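Local coordinates for protein putative acetyl-CoA acetyltransferase (PDB 1ULQ) that probably transfers acyl groups to and from coenzyme A as a thiolase (acetyl-CoA C-acyltransferase) of lipid metabolism, at residues C[49-54]-C[78-83]; C[99-104]-C[282-287]; C[191-196]-C[225-230]. All coordinates share one frame; numbering follows the deposited sequence.

Contacts 1 and 2 are buried and lie toward the second subunit, with centres about 17 Å apart, and they touch where Tyr52 CD1 meets Ala99 N at 3.7 Å. Strand 81-86 of contact 1 is followed in the chain by helix 91-104 of contact 2; in the sequence between the two comes Cys89, the predicted acyl-carrying cysteine. Both contacts reach the same sheet. Contact 3 is a surface contact on the other side of the chain's centre, about 36 Å from contact 1 and 34 Å from contact 2, centre to centre. Its Pro225 side chain lies about 12 Å from that of His356, a predicted proton acceptor.

Contact 1 (C[49-54]-C[78-83]); sequences EDVYAG and VEVAGC
Cys83 is gripped at both ends of its backbone by strand 50-54: its N donates to Val51 O (2.9 Å, 164° at the hydrogen), and its O accepts from Ala53 N at 3.1 Å. Tyr52 lies between these two bonds as the parallel partner of Cys83, and their side chains share one face of the sheet. There Cys83 CB meets the tyrosine ring obliquely, 4.1 Å from Tyr52 CD2. Asp50 OD2 sits over a face of the same ring, toward its rim, and forms a salt bridge with Arg87 of the second subunit. Nearer the strand starts, Ala81 N bonds to Glu49 O at 3.3 Å, while Val51 N reaches Ala81 O only by a weak, bent bond. Val51 projects from the face opposite Tyr52; its CG2, lying anti to the carbonyl carbon, touches Val80 CG1 at 4.2 Å. The two short strands run nearly parallel, 17° apart. They are the strands of a beta-alpha-beta unit whose helix, 66-73, sets Leu71 against both Val51 and Val80. Strand 110-118 continues the sheet beyond 50-54, strand 81-86 is one of its two outermost strands within the chain, and helix 91-104 packs Ala95 and Gln98 against Tyr52.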
loop_
_atom_site.group_PDB
_atom_site.type_symbol
_atom_site.label_atom_id
_atom_site.label_comp_id
_atom_site.label_asym_id
_atom_site.label_seq_id
_atom_site.Cartn_x
_atom_site.Cartn_y
_atom_site.Cartn_z
ATOM N N GLU C 49 28.836 8.201 26.804
ATOM C CA GLU C 49 28.724 6.775 27.071
ATOM C C GLU C 49 27.616 6.087 26.277
ATOM O O GLU C 49 27.834 5.051 25.648
ATOM C CB GLU C 49 28.464 6.587 28.559
ATOM C CG GLU C 49 28.223 5.176 29.020
ATOM C CD GLU C 49 29.451 4.319 28.913
ATOM O OE1 GLU C 49 30.567 4.880 28.830
ATOM O OE2 GLU C 49 29.297 3.083 28.923
ATOM N N ASP C 50 26.426 6.669 26.305
ATOM C CA ASP C 50 25.276 6.088 25.617
ATOM C C ASP C 50 24.295 7.214 25.284
ATOM O O ASP C 50 24.341 8.284 25.897
ATOM C CB ASP C 50 24.627 5.044 26.548
ATOM C CG ASP C 50 23.508 4.254 25.883
ATOM O OD1 ASP C 50 23.450 4.224 24.634
ATOM O OD2 ASP C 50 22.697 3.640 26.622
ATOM N N VAL C 51 23.420 6.994 24.310
ATOM C CA VAL C 51 22.450 8.024 23.943
ATOM C C VAL C 51 21.034 7.483 23.968
ATOM O O VAL C 51 20.679 6.602 23.195
ATOM C CB VAL C 51 22.738 8.614 22.530
ATOM C CG1 VAL C 51 21.503 9.300 21.994
ATOM C CG2 VAL C 51 23.868 9.624 22.599
ATOM N N TYR C 52 20.225 8.004 24.876
ATOM C CA TYR C 52 18.839 7.574 24.960
ATOM C C TYR C 52 18.005 8.579 24.191
ATOM O O TYR C 52 18.271 9.779 24.241
ATOM C CB TYR C 52 18.341 7.524 26.411
ATOM C CG TYR C 52 18.856 6.356 27.218
ATOM C CD1 TYR C 52 19.829 6.540 28.202
ATOM C CD2 TYR C 52 18.352 5.072 27.025
ATOM C CE1 TYR C 52 20.285 5.475 28.979
ATOM C CE2 TYR C 52 18.804 3.999 27.799
ATOM C CZ TYR C 52 19.768 4.211 28.774
ATOM O OH TYR C 52 20.207 3.170 29.562
ATOM N N ALA C 53 17.003 8.083 23.477
ATOM C CA ALA C 53 16.116 8.941 22.709
ATOM C C ALA C 53 14.704 8.375 22.673
ATOM O O ALA C 53 14.503 7.168 22.502
ATOM C CB ALA C 53 16.641 9.108 21.302
ATOM N N GLY C 54 13.725 9.257 22.832
ATOM C CA GLY C 54 12.336 8.836 22.810
ATOM C C GLY C 54 11.698 9.042 21.451
ATOM O O GLY C 54 11.887 10.082 20.821
ATOM N N VAL C 78 32.122 5.717 16.622
ATOM C CA VAL C 78 31.446 4.440 16.685
ATOM C C VAL C 78 31.285 3.798 18.085
ATOM O O VAL C 78 30.436 2.923 18.280
ATOM C CB VAL C 78 32.155 3.473 15.703
ATOM C CG1 VAL C 78 32.542 2.163 16.390
ATOM C CG2 VAL C 78 31.249 3.228 14.506
ATOM N N GLU C 79 32.080 4.232 19.060
ATOM C CA GLU C 79 32.003 3.653 20.405
ATOM C C GLU C 79 30.761 4.042 21.193
ATOM O O GLU C 79 30.267 3.249 21.991
ATOM C CB GLU C 79 33.239 4.017 21.230
ATOM C CG GLU C 79 34.489 3.226 20.915
ATOM C CD GLU C 79 35.031 3.515 19.539
ATOM O OE1 GLU C 79 35.013 4.701 19.149
ATOM O OE2 GLU C 79 35.487 2.571 18.854
ATOM N N VAL C 80 30.260 5.254 20.977
ATOM C CA VAL C 80 29.074 5.714 21.700
ATOM C C VAL C 80 27.856 4.816 21.450
ATOM O O VAL C 80 27.466 4.574 20.304
ATOM C CB VAL C 80 28.689 7.155 21.309
ATOM C CG1 VAL C 80 27.590 7.658 22.235
ATOM C CG2 VAL C 80 29.903 8.055 21.375
ATOM N N ALA C 81 27.251 4.330 22.527
ATOM C CA ALA C 81 26.087 3.465 22.400
ATOM C C ALA C 81 24.821 4.281 22.252
ATOM O O ALA C 81 24.832 5.502 22.391
ATOM C CB ALA C 81 25.971 2.556 23.611
ATOM N N GLY C 82 23.723 3.590 21.975
ATOM C CA GLY C 82 22.450 4.265 21.813
ATOM C C GLY C 82 21.269 3.312 21.881
ATOM O O GLY C 82 21.356 2.162 21.449
ATOM N N CYS C 83 20.160 3.804 22.426
ATOM C CA CYS C 83 18.940 3.029 22.564
ATOM C C CYS C 83 17.765 3.975 22.417
ATOM O O CYS C 83 17.854 5.140 22.799
ATOM C CB CYS C 83 18.900 2.375 23.937
ATOM S SG CYS C 83 17.392 1.476 24.286
#

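Contact 2 (C[99-104]-C[282-287]); sequences AARAIW and RAIAVA
The Trp104 indole and the Arg101 guanidinium, two flat groups on helix 91-104, both meet Ile284 of strand 279-288. One face of the indole is turned back on its own helix, with Ala100 O lying 3.5 Å above the ring plane near the rim. Across the contact the six-membered end of the ring is what touches: Trp104 CH2 is 3.9 Å from Ile284 CD1, an oblique approach, and Trp104 CZ2 lies 4.2 Å from Arg282 O without a hydrogen bond. The guanidinium is likewise met obliquely, by the other branch of the isoleucine, Arg101 NH2 standing 3.6 Å from Ile284 CG2. Ile284 thus divides its two branches. CG1, beside the backbone N (chi1 -45°), carries the terminal methyl in among Trp104, Ala100 and the arginine, and Arg101 NE is 3.8 Å from Ile284 CD1; CG2 takes the end of the guanidinium. Ala100 CB adds a looser apolar touch on Ile284 CD1 at 4.3 Å. Arg101 leaves the helix beside the strand rather than straight at it, and a bend at chi2 (-138°) brings its head round to the isoleucine. Its charge is met by a salt bridge from NE to Glu107 of the second subunit. Arg282, whose side chain leaves in the other direction, pairs with Glu398; it and Ala283 both face Val396 in a classic beta bulge. Segments 99-104 and 282-287 run at 127° to each other, and they pack a helix of the N-terminal family region on a strand of the C-terminal one, consistent with the layered alpha/beta core of thiolases, in which the helix following the nucleophilic cysteine is buried inside the fold.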
loop_
_atom_site.group_PDB
_atom_site.type_symbol
_atom_site.label_atom_id
_atom_site.label_comp_id
_atom_site.label_asym_id
_atom_site.label_seq_id
_atom_site.Cartn_x
_atom_site.Cartn_y
_atom_site.Cartn_z
ATOM N N ALA C 99 18.791 8.088 31.449
ATOM C CA ALA C 99 20.169 8.564 31.529
ATOM C C ALA C 99 20.566 8.790 32.971
ATOM O O ALA C 99 21.596 8.309 33.428
ATOM C CB ALA C 99 20.324 9.854 30.750
ATOM N N ALA C 100 19.741 9.531 33.688
ATOM C CA ALA C 100 20.022 9.805 35.077
ATOM C C ALA C 100 20.255 8.510 35.858
ATOM O O ALA C 100 21.254 8.375 36.549
ATOM C CB ALA C 100 18.870 10.598 35.691
ATOM N N ARG C 101 19.345 7.552 35.735
ATOM C CA ARG C 101 19.459 6.309 36.484
ATOM C C ARG C 101 20.757 5.567 36.229
ATOM O O ARG C 101 21.248 4.857 37.113
ATOM C CB ARG C 101 18.262 5.394 36.199
ATOM C CG ARG C 101 16.925 6.064 36.429
ATOM C CD ARG C 101 15.919 5.178 37.139
ATOM N NE ARG C 101 14.588 5.789 37.096
ATOM C CZ ARG C 101 13.743 5.665 36.075
ATOM N NH1 ARG C 101 14.086 4.935 35.020
ATOM N NH2 ARG C 101 12.571 6.291 36.088
ATOM N N ALA C 102 21.309 5.722 35.031
ATOM C CA ALA C 102 22.568 5.062 34.683
ATOM C C ALA C 102 23.727 5.750 35.420
ATOM O O ALA C 102 24.644 5.097 35.924
ATOM C CB ALA C 102 22.793 5.125 33.174
ATOM N N ILE C 103 23.677 7.077 35.469
ATOM C CA ILE C 103 24.695 7.861 36.137
ATOM C C ILE C 103 24.662 7.540 37.626
ATOM O O ILE C 103 25.707 7.431 38.255
ATOM C CB ILE C 103 24.459 9.360 35.885
ATOM C CG1 ILE C 103 24.648 9.652 34.392
ATOM C CG2 ILE C 103 25.399 10.194 36.713
ATOM C CD1 ILE C 103 24.404 11.093 34.006
ATOM N N TRP C 104 23.469 7.364 38.187
ATOM C CA TRP C 104 23.341 7.028 39.605
ATOM C C TRP C 104 23.893 5.626 39.882
ATOM O O TRP C 104 24.416 5.359 40.965
ATOM C CB TRP C 104 21.878 7.058 40.068
ATOM C CG TRP C 104 21.206 8.404 40.065
ATOM C CD1 TRP C 104 21.807 9.630 40.112
ATOM C CD2 TRP C 104 19.793 8.653 40.047
ATOM N NE1 TRP C 104 20.857 10.628 40.123
ATOM C CE2 TRP C 104 19.613 10.056 40.085
ATOM C CE3 TRP C 104 18.659 7.823 40.003
ATOM C CZ2 TRP C 104 18.345 10.648 40.083
ATOM C CZ3 TRP C 104 17.394 8.412 39.999
ATOM C CH2 TRP C 104 17.251 9.812 40.039
ATOM N N ARG C 282 16.604 15.435 40.720
ATOM C CA ARG C 282 16.275 15.028 42.076
ATOM C C ARG C 282 15.509 13.712 42.174
ATOM O O ARG C 282 15.964 12.793 42.848
ATOM C CB ARG C 282 15.487 16.132 42.778
ATOM C CG ARG C 282 16.336 17.015 43.684
ATOM C CD ARG C 282 16.036 16.726 45.146
ATOM N NE ARG C 282 16.444 17.832 46.012
ATOM C CZ ARG C 282 16.141 17.930 47.302
ATOM N NH1 ARG C 282 15.420 16.986 47.899
ATOM N NH2 ARG C 282 16.559 18.980 47.994
ATOM N N ALA C 283 14.354 13.609 41.523
ATOM C CA ALA C 283 13.591 12.374 41.594
ATOM C C ALA C 283 12.742 12.146 40.366
ATOM O O ALA C 283 12.321 13.100 39.705
ATOM C CB ALA C 283 12.715 12.381 42.822
ATOM N N ILE C 284 12.488 10.872 40.071
ATOM C CA ILE C 284 11.670 10.493 38.922
ATOM C C ILE C 284 10.548 9.554 39.364
ATOM O O ILE C 284 10.715 8.776 40.306
ATOM C CB ILE C 284 12.493 9.753 37.866
ATOM C CG1 ILE C 284 13.816 10.468 37.641
ATOM C CG2 ILE C 284 11.730 9.709 36.568
ATOM C CD1 ILE C 284 14.835 9.604 36.935
ATOM N N ALA C 285 9.409 9.625 38.678
ATOM C CA ALA C 285 8.268 8.769 38.998
ATOM C C ALA C 285 7.375 8.533 37.789
ATOM O O ALA C 285 7.074 9.442 37.023
ATOM C CB ALA C 285 7.448 9.374 40.134
ATOM N N VAL C 286 6.945 7.293 37.641
ATOM C CA VAL C 286 6.091 6.897 36.540
ATOM C C VAL C 286 4.832 6.268 37.155
ATOM O O VAL C 286 4.912 5.604 38.187
ATOM C CB VAL C 286 6.861 5.893 35.646
ATOM C CG1 VAL C 286 6.168 4.546 35.617
ATOM C CG2 VAL C 286 7.045 6.471 34.267
ATOM N N ALA C 287 3.672 6.484 36.540
ATOM C CA ALA C 287 2.441 5.929 37.076
ATOM C C ALA C 287 1.408 5.660 35.996
ATOM O O ALA C 287 1.418 6.304 34.943
ATOM C CB ALA C 287 1.868 6.871 38.109
#

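Contact 3 (C[191-196]-C[225-230]); sequences KAVRAW and PRRDTS
Val193, on helix 178-197, reaches the 225-230 loop with both of its methyl groups, each serving a different partner. CG1, anti to the backbone N (chi1 172°), lies over one face of the Arg227 guanidinium, toward its rim, with Val193 CG1 3.6 Å from Arg227 NH2. CG2 turns to the backbone and proline: Val193 CG2 is 3.9 Å from Arg226 O and 4.1 Å from Pro225 CB. The arginine gets there by a two-step path. It runs extended through chi1 and chi2, then folds at chi3 (-84°), which swings the head back across the valine so that the two side chains cross at about a right angle. A salt bridge from Arg227 NH2 to Glu197, just past the helical segment, holds the head in this place. Pro225 sets its CG against the next-door helical methyl, 3.9 Å from Ala192 CB; no hydrogen bond crosses the contact. The loop itself is shaped by a type I turn from Arg226 to Thr229, in which Thr229 OG1 donates to Arg226 O at 3.0 Å from above the carbonyl plane. Ser230 then acts as the N-cap of helix 231-236, its OG bonded to Lys233 N. Leu354 of helix 351-354 touches both Ala192 and Pro225. Helix and loop belong to the long excursion from the N-terminal half that in thiolases makes up the loop domain, which in relatives borders the coenzyme A site; here it packs close to the segment leading to His356, a predicted active-site residue.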
loop_
_atom_site.group_PDB
_atom_site.type_symbol
_atom_site.label_atom_id
_atom_site.label_comp_id
_atom_site.label_asym_id
_atom_site.label_seq_id
_atom_site.Cartn_x
_atom_site.Cartn_y
_atom_site.Cartn_z
ATOM N N LYS C 191 1.701 33.711 26.055
ATOM C CA LYS C 191 2.942 33.530 26.777
ATOM C C LYS C 191 4.045 33.124 25.807
ATOM O O LYS C 191 5.177 33.594 25.927
ATOM C CB LYS C 191 2.749 32.482 27.879
ATOM C CG LYS C 191 1.730 32.924 28.918
ATOM C CD LYS C 191 1.721 32.055 30.155
ATOM C CE LYS C 191 0.935 30.782 29.967
ATOM N NZ LYS C 191 0.775 30.069 31.269
ATOM N N ALA C 192 3.706 32.265 24.847
ATOM C CA ALA C 192 4.660 31.799 23.838
ATOM C C ALA C 192 5.122 32.951 22.945
ATOM O O ALA C 192 6.321 33.162 22.745
ATOM C CB ALA C 192 4.027 30.704 22.972
ATOM N N VAL C 193 4.161 33.687 22.397
ATOM C CA VAL C 193 4.473 34.816 21.539
ATOM C C VAL C 193 5.347 35.802 22.295
ATOM O O VAL C 193 6.294 36.361 21.744
ATOM C CB VAL C 193 3.200 35.547 21.091
ATOM C CG1 VAL C 193 3.563 36.829 20.351
ATOM C CG2 VAL C 193 2.374 34.634 20.207
ATOM N N ARG C 194 5.024 36.007 23.568
ATOM C CA ARG C 194 5.767 36.941 24.391
ATOM C C ARG C 194 7.163 36.417 24.679
ATOM O O ARG C 194 8.132 37.157 24.584
ATOM C CB ARG C 194 5.010 37.192 25.690
ATOM C CG ARG C 194 5.032 38.641 26.155
ATOM C CD ARG C 194 4.249 38.805 27.446
ATOM N NE ARG C 194 2.848 38.425 27.285
ATOM C CZ ARG C 194 2.207 37.598 28.106
ATOM N NH1 ARG C 194 2.855 37.065 29.137
ATOM N NH2 ARG C 194 0.922 37.311 27.907
ATOM N N ALA C 195 7.276 35.141 25.018
ATOM C CA ALA C 195 8.586 34.574 25.299
ATOM C C ALA C 195 9.514 34.682 24.095
ATOM O O ALA C 195 10.664 35.080 24.244
ATOM C CB ALA C 195 8.459 33.130 25.734
ATOM N N TRP C 196 9.033 34.335 22.906
ATOM C CA TRP C 196 9.873 34.413 21.716
ATOM C C TRP C 196 10.316 35.845 21.483
ATOM O O TRP C 196 11.498 36.149 21.342
ATOM C CB TRP C 196 9.099 33.927 20.491
ATOM C CG TRP C 196 9.441 32.530 20.091
ATOM C CD1 TRP C 196 8.626 31.431 20.153
ATOM C CD2 TRP C 196 10.713 32.060 19.631
ATOM N NE1 TRP C 196 9.316 30.305 19.767
ATOM C CE2 TRP C 196 10.600 30.663 19.442
ATOM C CE3 TRP C 196 11.936 32.681 19.361
ATOM C CZ2 TRP C 196 11.676 29.873 18.995
ATOM C CZ3 TRP C 196 13.007 31.892 18.913
ATOM C CH2 TRP C 196 12.866 30.504 18.737
ATOM N N PRO C 225 3.061 29.139 17.489
ATOM C CA PRO C 225 2.457 30.325 18.114
ATOM C C PRO C 225 1.879 31.350 17.139
ATOM O O PRO C 225 2.523 31.690 16.151
ATOM C CB PRO C 225 3.613 30.909 18.926
ATOM C CG PRO C 225 4.466 29.726 19.217
ATOM C CD PRO C 225 4.455 28.968 17.933
ATOM N N ARG C 226 0.673 31.843 17.416
ATOM C CA ARG C 226 0.043 32.860 16.562
ATOM C C ARG C 226 -0.291 34.120 17.369
ATOM O O ARG C 226 -0.980 34.050 18.390
ATOM C CB ARG C 226 -1.257 32.339 15.935
ATOM C CG ARG C 226 -1.147 31.173 14.961
ATOM C CD ARG C 226 -2.526 30.874 14.363
ATOM N NE ARG C 226 -3.512 30.509 15.387
ATOM C CZ ARG C 226 -3.623 29.298 15.934
ATOM N NH1 ARG C 226 -2.812 28.321 15.553
ATOM N NH2 ARG C 226 -4.542 29.062 16.866
ATOM N N ARG C 227 0.186 35.270 16.908
ATOM C CA ARG C 227 -0.080 36.521 17.602
ATOM C C ARG C 227 -1.558 36.896 17.484
ATOM O O ARG C 227 -2.138 37.492 18.392
ATOM C CB ARG C 227 0.799 37.642 17.021
ATOM C CG ARG C 227 0.546 39.033 17.624
ATOM C CD ARG C 227 1.512 40.117 17.118
ATOM N NE ARG C 227 2.783 40.146 17.841
ATOM C CZ ARG C 227 3.823 39.362 17.565
ATOM N NH1 ARG C 227 3.746 38.478 16.578
ATOM N NH2 ARG C 227 4.947 39.468 18.266
ATOM N N ASP C 228 -2.165 36.520 16.366
ATOM C CA ASP C 228 -3.563 36.838 16.106
ATOM C C ASP C 228 -4.582 35.957 16.799
ATOM O O ASP C 228 -5.774 36.084 16.539
ATOM C CB ASP C 228 -3.841 36.796 14.606
ATOM C CG ASP C 228 -3.737 35.393 14.031
ATOM O OD1 ASP C 228 -2.677 34.752 14.192
ATOM O OD2 ASP C 228 -4.716 34.929 13.410
ATOM N N THR C 229 -4.129 35.055 17.662
ATOM C CA THR C 229 -5.059 34.176 18.368
ATOM C C THR C 229 -6.001 35.027 19.209
ATOM O O THR C 229 -5.558 35.832 20.029
ATOM C CB THR C 229 -4.330 33.205 19.306
ATOM O OG1 THR C 229 -3.467 32.349 18.550
ATOM C CG2 THR C 229 -5.329 32.355 20.046
ATOM N N SER C 230 -7.300 34.837 19.008
ATOM C CA SER C 230 -8.300 35.608 19.735
ATOM C C SER C 230 -9.294 34.707 20.429
ATOM O O SER C 230 -9.545 33.591 19.992
ATOM C CB SER C 230 -9.084 36.490 18.786
ATOM O OG SER C 230 -10.027 35.691 18.102
#